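Side-chain contact in thiosulfate sulfurtransferase YnjE (Escherichia coli, PDB 2WLR), which catalyses the transfer of sulfur from thiosulfate to cyanide, giving thiocyanate and sulfite, and is built from rhodanese-like domains: residues M340-A343 against D344-T347. Sequence-based numbering, arbitrary orientation.
Sequences MRSA and DDIT
S342 caps the start of helix 343-351: its OG accepts a hydrogen bond from the D345 N at 3.2 Å, the classic N-cap arrangement. Serine suits the place because its short side chain can turn a hydroxyl back onto an amide of the first turn, and the carbonyl of S342 accepts from I346 N, the first i to i+4 bond of the helix. The same hydroxyl stands beside the D345 carboxylate, joined to it through a water that is 2.7 Å from S342 OG and donates to D345 OD1. With an alanine here, the D345 amide would probably lose its side-chain cap and the water its link to OG.

R341, long and flat-ended, lays one face of its guanidinium over D345 CB, NH2 lying 3.8 Å from that carbon, with the guanidinium and carboxylate planes 48° apart, while NH1 bonds the D332 carbonyl. The salt bridge is long, R341 NH2 to D345 OD2 4.0 Å, and the place of OD2 is less certain; a second water, in the guanidinium plane, accepts from R341 NE and appears to donate to OD2. T347, one turn on from A343, satisfies its hydroxyl within the helix: OG1 donates to A343 O at 2.7 Å from above the carbonyl plane, so this oxygen accepts from both the hydroxyl and the amide of T347.

On the buried side, apolar side chains fit: flexible selenomethionine M340, its CG opposite the backbone N (chi1 -172°), meets branched I346 at CD1, 3.8 Å away, the two chains crossing at about a right angle. Here the loop from strand 319-320 turns into helix 343-351, with M381, just after helix 369-380, against I346 and T347, and H71, just after helix 61-70, against D345.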
HETATM    1  N   MSE A 340       2.958   0.586   4.203  1.00  7.37           N
HETATM    2  CA  MSE A 340       1.527   0.856   4.215  1.00  7.81           C
HETATM    3  C   MSE A 340       1.035   1.025   5.627  1.00  7.71           C
HETATM    4  O   MSE A 340       1.242   0.152   6.501  1.00  6.99           O
HETATM    5  CB  MSE A 340       0.746  -0.285   3.528  1.00  8.29           C
HETATM    6  CG  MSE A 340      -0.736   0.035   3.348  1.00  8.73           C
HETATM    7 SE   MSE A 340      -1.826  -1.505   3.040  1.00 12.56          SE
HETATM    8  CE  MSE A 340      -1.764  -2.185   4.841  1.00 16.11           C
ATOM      9  N   ARG A 341       0.306   2.126   5.881  1.00  8.01           N
ATOM     10  CA  ARG A 341      -0.359   2.341   7.174  1.00  9.68           C
ATOM     11  C   ARG A 341      -1.371   1.249   7.469  1.00  8.44           C
ATOM     12  O   ARG A 341      -1.842   0.576   6.548  1.00  8.86           O
ATOM     13  CB  ARG A 341      -1.086   3.679   7.193  1.00 11.11           C
ATOM     14  CG  ARG A 341      -0.164   4.856   7.276  1.00 14.60           C
ATOM     15  CD  ARG A 341      -0.995   6.124   7.258  1.00 18.18           C
ATOM     16  NE  ARG A 341      -1.703   6.314   8.513  1.00 18.58           N
ATOM     17  CZ  ARG A 341      -2.716   7.149   8.695  1.00 18.65           C
ATOM     18  NH1 ARG A 341      -3.189   7.879   7.685  1.00 18.34           N
ATOM     19  NH2 ARG A 341      -3.257   7.261   9.901  1.00 20.50           N
ATOM     20  N   SER A 342      -1.718   1.075   8.741  1.00  8.11           N
ATOM     21  CA  SER A 342      -2.629  -0.004   9.116  1.00  9.23           C
ATOM     22  C   SER A 342      -3.953   0.049   8.367  1.00  9.33           C
ATOM     23  O   SER A 342      -4.518   1.129   8.123  1.00  9.53           O
ATOM     24  CB  SER A 342      -2.847  -0.041  10.617  1.00 10.07           C
ATOM     25  OG  SER A 342      -4.024   0.568  11.010  1.00 15.97           O
ATOM     26  N   ALA A 343      -4.475  -1.135   8.078  1.00  9.72           N
ATOM     27  CA  ALA A 343      -5.729  -1.259   7.367  1.00  9.33           C
ATOM     28  C   ALA A 343      -6.842  -0.566   8.122  1.00  9.06           C
ATOM     29  O   ALA A 343      -7.689   0.062   7.504  1.00  9.25           O
ATOM     30  CB  ALA A 343      -6.077  -2.701   7.195  1.00  9.87           C
ATOM     31  N   ASP A 344      -6.814  -0.639   9.458  1.00  8.75           N
ATOM     32  CA  ASP A 344      -7.868  -0.002  10.247  1.00  9.72           C
ATOM     33  C   ASP A 344      -7.841   1.502   9.998  1.00  9.41           C
ATOM     34  O   ASP A 344      -8.870   2.149   9.924  1.00 10.35           O
ATOM     35  CB  ASP A 344      -7.664  -0.289  11.748  1.00 10.31           C
ATOM     36  CG  ASP A 344      -8.141  -1.667  12.172  1.00 16.75           C
ATOM     37  OD1 ASP A 344      -8.791  -2.392  11.390  1.00 20.54           O
ATOM     38  OD2 ASP A 344      -7.858  -2.026  13.335  1.00 20.47           O
ATOM     39  N   ASP A 345      -6.650   2.081   9.929  1.00 10.33           N
ATOM     40  CA  ASP A 345      -6.531   3.513   9.759  1.00 10.06           C
ATOM     41  C   ASP A 345      -6.969   3.952   8.352  1.00  9.17           C
ATOM     42  O   ASP A 345      -7.685   4.924   8.203  1.00  9.98           O
ATOM     43  CB  ASP A 345      -5.111   3.953  10.059  1.00 10.97           C
ATOM     44  CG  ASP A 345      -4.702   3.665  11.503  1.00 14.35           C
ATOM     45  OD1 ASP A 345      -5.585   3.335  12.335  1.00 16.51           O
ATOM     46  OD2 ASP A 345      -3.487   3.755  11.786  1.00 18.01           O
ATOM     47  N   ILE A 346      -6.567   3.217   7.326  1.00  8.30           N
ATOM     48  CA  ILE A 346      -7.020   3.496   5.971  1.00  8.41           C
ATOM     49  C   ILE A 346      -8.539   3.358   5.890  1.00  8.00           C
ATOM     50  O   ILE A 346      -9.216   4.223   5.306  1.00  8.78           O
ATOM     51  CB  ILE A 346      -6.287   2.590   4.936  1.00  8.23           C
ATOM     52  CG1 ILE A 346      -4.801   2.937   4.942  1.00  8.49           C
ATOM     53  CG2 ILE A 346      -6.854   2.771   3.554  1.00 10.00           C
ATOM     54  CD1 ILE A 346      -3.850   2.017   4.159  1.00  9.66           C
ATOM     55  N   THR A 347      -9.068   2.278   6.456  1.00  8.83           N
ATOM     56  CA  THR A 347     -10.499   2.087   6.498  1.00  9.37           C
ATOM     57  C   THR A 347     -11.221   3.277   7.125  1.00  9.74           C
ATOM     58  O   THR A 347     -12.211   3.739   6.588  1.00  9.91           O
ATOM     59  CB  THR A 347     -10.871   0.786   7.195  1.00  9.34           C
ATOM     60  OG1 THR A 347     -10.189  -0.293   6.538  1.00 10.65           O
ATOM     61  CG2 THR A 347     -12.377   0.560   7.170  1.00 11.78           C
TER
HETATM   62  O   HOH W   1      -1.274   5.446  11.353  1.00 18.51           O
HETATM   63  O   HOH W   2      -4.744   1.013  13.555  1.00 14.54           O